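Local coordinates for protein Bm4233, isoform b (PDB 6ANY) that probably binds and carries sterols or related lipids as a secreted venom allergen-like member of the CAP superfamily in the filarial parasite Brugia malayi, at residues G80-A85 / K105-E110; M138-T143 / A169-K174. All blocks are in the same frame, centred on the assembly; numbering follows the deposited sequence.

How the interactions relate
Both contacts are built on the face of a tryptophan, Trp107 in interaction 1 and Trp140 in interaction 2. In interaction 1, Trp107 ties helix 99-108 to strand 80-87 close to the centre of the chain; in interaction 2, Trp140 joins two loops farther out, where one end of the contact reaches a glycan. The first ring adds an indole N-H bond to a strand carbonyl, whereas the second receives a glycine CA and a backbone N on one face. Met138, the last residue of helix 133-138, bridges the two contacts by packing against Trp107, Trp108 and Asn82, and Gly80 packs against Ala169.

Interaction 1. Residues G80-A85 / K105-E110; sequences GENVYA and KSWWSE
Ser106 meets Tyr84 with its CB, 3.8 Å from Tyr84 CD1 in an oblique approach to the ring. One residue on, Trp107 does most of the work. Its CG lies beside the backbone N (chi1 -59°), which carries the indole across to the strand. There Asn82 CB sits over one face, 3.5 Å from the centroid of the six-membered ring of Trp107 and almost exactly on its normal, a well-centred CH-pi contact. The Asn82 amide is inclined to the indole by 48°, and its ND2 is engaged by Tyr166 OH and the carbonyl of His134. Tyr84 CB comes obliquely to within 3.3 Å of Trp107 CZ2. Trp107 NE1 donates to Val83 O at 2.9 Å with an angle of 149° at the hydrogen, coming from well above the carbonyl plane. Together with the packing on its face, this bond helps to set the ring's rotation. Farther along, Ser109 OG bonds to Ser106 O at 2.7 Å, in the plane of that carbonyl. Glu110 bonds to His134 and Glu81 to His70, consistent with the His/Glu tetrad of the CAP cavity. Strand 80-87 pairs on one side with strand 159-167 in the mixed CAP sheet; the indole of helix 99-108 lies against it, with Met138 and His134 of helix 133-138 beside the ring.

Interaction 2. Residues M138-T143 / A169-K174; sequences MAWGKT and AGNMLK. With NAG (2-acetamido-2-deoxy-beta-D-glucopyranose), chain C; NAG (2-acetamido-2-deoxy-beta-D-glucopyranose), chain B.
Trp140 and Gly170 bring their backbones to 5.6 Å between CA atoms, where a type I turn from Trp140 to Thr143, closed by Thr143 N to Trp140 O, runs beside an irregular loop. With CG anti to the backbone N (chi1 -165°), the Trp140 indole is spread beneath that loop. Gly170 CA stands 3.3 Å from the centroid of its five-membered ring, nearly on the normal, a close CH-pi contact made with no side chain in between. Farther along the chain, Asn171 N lies over the same face, 3.3 Å from Trp140 CZ3, and the indole thus follows the main chain from one residue to the next. The Asn171 amide stands nearly upright to the ring, at 87°; its OD1 comes 3.8 Å from Trp140 CE3 but takes its hydrogen bond from Thr136, while ND2 binds the carbonyl of Leu133. Thr143 OG1 is hydrogen-bonded to Pro168 O and Gln137 NE2, and Gln137 OE1 takes the N-H of Gly170. At the far end of the loop Lys174 O receives a nearly straight hydrogen bond, 2.7 Å, from N2 of an N-acetylglucosamine (NAG, chain C) of the attached glycan. The sequences HFTQMAWGKT, ending at Thr143, and CHYSPAGNM, ending at Met172, correspond to the CAP1 and CAP2 signature regions, which this glycine-on-tryptophan contact brings together as part of the CAP fold.

Interaction 1. Residues G80-A85 / K105-E110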
loop_
_atom_site.group_PDB
_atom_site.type_symbol
_atom_site.label_atom_id
_atom_site.label_comp_id
_atom_site.label_asym_id
_atom_site.label_seq_id
_atom_site.Cartn_x
_atom_site.Cartn_y
_atom_site.Cartn_z
ATOM N N GLY A 80 5.621 4.144 7.009
ATOM C CA GLY A 80 4.190 3.923 7.096
ATOM C C GLY A 80 3.848 2.499 7.476
ATOM O O GLY A 80 4.626 1.600 7.187
ATOM N N GLU A 81 2.661 2.277 8.073
ATOM C CA GLU A 81 2.254 0.903 8.425
ATOM C C GLU A 81 0.792 0.647 8.223
ATOM O O GLU A 81 0.004 1.419 8.648
ATOM C CB GLU A 81 2.659 0.572 9.875
ATOM C CG GLU A 81 2.261 -0.840 10.352
ATOM C CD GLU A 81 2.701 -1.073 11.766
ATOM O OE1 GLU A 81 1.974 -0.616 12.691
ATOM O OE2 GLU A 81 3.794 -1.642 11.980
ATOM N N ASN A 82 0.430 -0.459 7.549
ATOM C CA ASN A 82 -0.939 -0.892 7.339
ATOM C C ASN A 82 -1.043 -2.308 7.949
ATOM O O ASN A 82 -0.127 -3.113 7.819
ATOM C CB ASN A 82 -1.277 -0.928 5.863
ATOM C CG ASN A 82 -1.720 0.445 5.274
ATOM O OD1 ASN A 82 -2.097 1.350 6.022
ATOM N ND2 ASN A 82 -1.847 0.513 3.925
ATOM N N VAL A 83 -2.167 -2.592 8.613
ATOM C CA VAL A 83 -2.423 -3.812 9.367
ATOM C C VAL A 83 -3.713 -4.434 8.899
ATOM O O VAL A 83 -4.700 -3.767 8.751
ATOM C CB VAL A 83 -2.583 -3.507 10.878
ATOM C CG1 VAL A 83 -2.847 -4.772 11.609
ATOM C CG2 VAL A 83 -1.331 -2.763 11.446
ATOM N N TYR A 84 -3.672 -5.732 8.605
ATOM C CA TYR A 84 -4.849 -6.482 8.157
ATOM C C TYR A 84 -4.922 -7.812 8.900
ATOM O O TYR A 84 -3.917 -8.425 9.153
ATOM C CB TYR A 84 -4.797 -6.720 6.642
ATOM C CG TYR A 84 -5.721 -7.812 6.102
ATOM C CD1 TYR A 84 -6.987 -7.527 5.698
ATOM C CD2 TYR A 84 -5.291 -9.136 6.000
ATOM C CE1 TYR A 84 -7.853 -8.520 5.209
ATOM C CE2 TYR A 84 -6.129 -10.145 5.529
ATOM C CZ TYR A 84 -7.376 -9.844 5.094
ATOM O OH TYR A 84 -8.208 -10.860 4.641
ATOM N N ALA A 85 -6.127 -8.242 9.253
ATOM C CA ALA A 85 -6.362 -9.567 9.839
ATOM C C ALA A 85 -7.606 -10.260 9.274
ATOM O O ALA A 85 -8.546 -9.629 8.795
ATOM C CB ALA A 85 -6.476 -9.514 11.336
ATOM N N LYS A 105 -6.614 -5.377 -1.022
ATOM C CA LYS A 105 -8.025 -5.134 -1.454
ATOM C C LYS A 105 -8.833 -4.517 -0.303
ATOM O O LYS A 105 -9.626 -3.592 -0.491
ATOM C CB LYS A 105 -8.688 -6.434 -1.874
ATOM C CG LYS A 105 -8.498 -6.775 -3.325
ATOM C CD LYS A 105 -8.703 -8.253 -3.610
ATOM C CE LYS A 105 -10.143 -8.622 -3.397
ATOM N NZ LYS A 105 -10.223 -10.115 -3.378
ATOM N N SER A 106 -8.588 -4.986 0.885
ATOM C CA SER A 106 -9.279 -4.488 2.054
ATOM C C SER A 106 -8.913 -3.041 2.361
ATOM O O SER A 106 -9.748 -2.192 2.430
ATOM C CB SER A 106 -8.986 -5.349 3.256
ATOM O OG SER A 106 -9.558 -4.760 4.375
ATOM N N TRP A 107 -7.649 -2.763 2.443
ATOM C CA TRP A 107 -7.163 -1.356 2.632
ATOM C C TRP A 107 -7.628 -0.422 1.522
ATOM O O TRP A 107 -8.123 0.710 1.766
ATOM C CB TRP A 107 -5.633 -1.329 2.737
ATOM C CG TRP A 107 -5.109 -2.176 3.882
ATOM C CD1 TRP A 107 -5.752 -2.451 5.025
ATOM C CD2 TRP A 107 -3.855 -2.888 3.943
ATOM N NE1 TRP A 107 -4.963 -3.248 5.867
ATOM C CE2 TRP A 107 -3.795 -3.538 5.207
ATOM C CE3 TRP A 107 -2.791 -3.043 3.069
ATOM C CZ2 TRP A 107 -2.714 -4.325 5.594
ATOM C CZ3 TRP A 107 -1.724 -3.818 3.451
ATOM C CH2 TRP A 107 -1.718 -4.478 4.705
ATOM N N TRP A 108 -7.471 -0.905 0.306
ATOM C CA TRP A 108 -7.805 -0.116 -0.873
ATOM C C TRP A 108 -9.293 0.154 -0.956
ATOM O O TRP A 108 -9.701 1.245 -1.448
ATOM C CB TRP A 108 -7.302 -0.793 -2.150
ATOM C CG TRP A 108 -7.327 0.147 -3.312
ATOM C CD1 TRP A 108 -8.401 0.380 -4.165
ATOM C CD2 TRP A 108 -6.273 1.034 -3.736
ATOM N NE1 TRP A 108 -8.039 1.338 -5.086
ATOM C CE2 TRP A 108 -6.749 1.748 -4.851
ATOM C CE3 TRP A 108 -4.985 1.302 -3.276
ATOM C CZ2 TRP A 108 -5.965 2.644 -5.541
ATOM C CZ3 TRP A 108 -4.218 2.207 -3.969
ATOM C CH2 TRP A 108 -4.721 2.888 -5.052
ATOM N N SER A 109 -10.117 -0.767 -0.431
ATOM C CA SER A 109 -11.564 -0.626 -0.513
ATOM C C SER A 109 -12.067 0.617 0.225
ATOM O O SER A 109 -13.224 1.030 0.051
ATOM C CB SER A 109 -12.292 -1.868 0.080
ATOM O OG SER A 109 -12.271 -1.858 1.539
ATOM N N GLU A 110 -11.225 1.215 1.068
ATOM C CA GLU A 110 -11.541 2.511 1.691
ATOM C C GLU A 110 -11.878 3.604 0.693
ATOM O O GLU A 110 -12.676 4.515 1.022
ATOM C CB GLU A 110 -10.425 2.977 2.649
ATOM C CG GLU A 110 -10.336 2.151 3.899
ATOM C CD GLU A 110 -9.121 2.428 4.731
ATOM O OE1 GLU A 110 -8.226 3.179 4.298
ATOM O OE2 GLU A 110 -9.048 1.877 5.853
#

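Interaction 2. Residues M138-T143 / A169-K174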
loop_
_atom_site.group_PDB
_atom_site.type_symbol
_atom_site.label_atom_id
_atom_site.label_comp_id
_atom_site.label_asym_id
_atom_site.label_seq_id
_atom_site.Cartn_x
_atom_site.Cartn_y
_atom_site.Cartn_z
ATOM N N MET A 138 -1.418 3.425 0.543
ATOM C CA MET A 138 -1.213 2.595 -0.651
ATOM C C MET A 138 -1.170 3.485 -1.881
ATOM O O MET A 138 -0.569 3.126 -2.880
ATOM C CB MET A 138 -2.362 1.562 -0.877
ATOM C CG MET A 138 -2.451 0.434 0.115
ATOM S SD MET A 138 -3.731 -0.725 -0.253
ATOM C CE MET A 138 -3.157 -1.542 -1.769
ATOM N N ALA A 139 -1.912 4.598 -1.843
ATOM C CA ALA A 139 -1.946 5.534 -2.969
ATOM C C ALA A 139 -0.924 6.681 -2.946
ATOM O O ALA A 139 -0.971 7.520 -3.804
ATOM C CB ALA A 139 -3.330 6.077 -3.090
ATOM N N TRP A 140 -0.029 6.727 -1.966
ATOM C CA TRP A 140 0.756 7.926 -1.693
ATOM C C TRP A 140 1.837 8.037 -2.763
ATOM O O TRP A 140 2.691 7.183 -2.889
ATOM C CB TRP A 140 1.369 7.833 -0.321
ATOM C CG TRP A 140 1.873 9.081 0.201
ATOM C CD1 TRP A 140 3.161 9.475 0.265
ATOM C CD2 TRP A 140 1.091 10.091 0.838
ATOM N NE1 TRP A 140 3.242 10.723 0.883
ATOM C CE2 TRP A 140 1.972 11.121 1.233
ATOM C CE3 TRP A 140 -0.282 10.252 1.048
ATOM C CZ2 TRP A 140 1.515 12.334 1.812
ATOM C CZ3 TRP A 140 -0.737 11.398 1.677
ATOM C CH2 TRP A 140 0.172 12.443 2.059
ATOM N N GLY A 141 1.731 9.069 -3.586
ATOM C CA GLY A 141 2.651 9.240 -4.719
ATOM C C GLY A 141 4.097 9.242 -4.380
ATOM O O GLY A 141 4.898 8.617 -5.056
ATOM N N LYS A 142 4.436 9.911 -3.301
ATOM C CA LYS A 142 5.820 9.896 -2.835
ATOM C C LYS A 142 6.395 8.554 -2.272
ATOM O O LYS A 142 7.626 8.383 -2.275
ATOM C CB LYS A 142 6.095 11.036 -1.862
ATOM C CG LYS A 142 6.193 12.404 -2.540
ATOM C CD LYS A 142 6.212 13.489 -1.431
ATOM C CE LYS A 142 5.787 14.886 -1.939
ATOM N NZ LYS A 142 7.025 15.508 -2.469
ATOM N N THR A 143 5.552 7.645 -1.813
ATOM C CA THR A 143 6.018 6.360 -1.289
ATOM C C THR A 143 6.530 5.544 -2.472
ATOM O O THR A 143 5.889 5.553 -3.513
ATOM C CB THR A 143 4.855 5.609 -0.591
ATOM O OG1 THR A 143 4.402 6.385 0.540
ATOM C CG2 THR A 143 5.294 4.243 -0.139
ATOM N N ALA A 169 7.138 7.220 4.522
ATOM C CA ALA A 169 5.822 7.193 5.090
ATOM C C ALA A 169 4.931 8.211 4.453
ATOM O O ALA A 169 5.345 9.262 4.165
ATOM C CB ALA A 169 5.857 7.350 6.581
ATOM N N GLY A 170 3.719 7.796 4.176
ATOM C CA GLY A 170 2.698 8.588 3.568
ATOM C C GLY A 170 1.883 9.301 4.653
ATOM O O GLY A 170 2.245 9.315 5.823
ATOM N N ASN A 171 0.779 9.898 4.246
ATOM C CA ASN A 171 -0.218 10.491 5.140
ATOM C C ASN A 171 0.236 11.709 5.989
ATOM O O ASN A 171 -0.251 11.938 7.095
ATOM C CB ASN A 171 -0.858 9.412 6.043
ATOM C CG ASN A 171 -1.469 8.278 5.255
ATOM O OD1 ASN A 171 -1.806 8.419 4.041
ATOM N ND2 ASN A 171 -1.596 7.125 5.926
ATOM N N MET A 172 1.121 12.512 5.450
ATOM C CA MET A 172 1.484 13.762 6.074
ATOM C C MET A 172 0.296 14.732 5.830
ATOM O O MET A 172 -0.147 14.916 4.657
ATOM C CB MET A 172 2.783 14.318 5.486
ATOM C CG MET A 172 4.075 14.009 6.265
ATOM S SD MET A 172 4.316 14.961 7.816
ATOM C CE MET A 172 3.386 16.501 7.594
ATOM N N LEU A 173 -0.235 15.320 6.910
ATOM C CA LEU A 173 -1.392 16.180 6.785
ATOM C C LEU A 173 -1.036 17.441 6.037
ATOM O O LEU A 173 0.097 17.979 6.142
ATOM C CB LEU A 173 -2.024 16.543 8.153
ATOM C CG LEU A 173 -2.686 15.365 8.916
ATOM C CD1 LEU A 173 -3.079 15.684 10.374
ATOM C CD2 LEU A 173 -3.882 14.854 8.148
ATOM N N LYS A 174 -1.976 17.853 5.212
ATOM C CA LYS A 174 -1.886 19.085 4.432
ATOM C C LYS A 174 -0.990 18.942 3.226
ATOM O O LYS A 174 -0.743 19.914 2.541
ATOM C CB LYS A 174 -1.482 20.318 5.284
ATOM C CG LYS A 174 -2.421 20.545 6.447
ATOM C CD LYS A 174 -2.191 21.918 7.084
ATOM C CE LYS A 174 -1.934 21.911 8.584
ATOM N NZ LYS A 174 -0.772 22.801 8.914
HETATM C C1 NAG C . -4.339 21.837 1.970
HETATM C C2 NAG C . -3.150 22.599 1.419
HETATM C C3 NAG C . -2.632 23.560 2.489
HETATM C C4 NAG C . -3.775 24.386 3.093
HETATM C C5 NAG C . -4.933 23.474 3.516
HETATM C C6 NAG C . -6.152 24.221 4.044
HETATM C C7 NAG C . -1.740 21.598 -0.295
HETATM C C8 NAG C . -0.558 20.722 -0.570
HETATM N N2 NAG C . -2.145 21.650 0.970
HETATM O O3 NAG C . -1.661 24.441 1.919
HETATM O O4 NAG C . -3.280 25.133 4.222
HETATM O O5 NAG C . -5.362 22.706 2.402
HETATM O O6 NAG C . -6.465 25.301 3.161
HETATM O O7 NAG C . -2.291 22.223 -1.179
HETATM C C1 NAG B . -3.662 26.524 4.169
HETATM C C2 NAG B . -3.758 27.063 5.593
HETATM C C3 NAG B . -4.200 28.520 5.594
HETATM C C4 NAG B . -3.213 29.313 4.740
HETATM C C5 NAG B . -3.205 28.677 3.349
HETATM C C6 NAG B . -2.336 29.446 2.364
HETATM C C7 NAG B . -4.308 25.810 7.580
HETATM C C8 NAG B . -5.405 25.791 8.602
HETATM N N2 NAG B . -4.662 26.257 6.384
HETATM O O3 NAG B . -4.285 29.000 6.944
HETATM O O4 NAG B . -3.606 30.687 4.633
HETATM O O5 NAG B . -2.750 27.327 3.432
HETATM O O6 NAG B . -2.119 28.635 1.209
HETATM O O7 NAG B . -3.168 25.446 7.828
#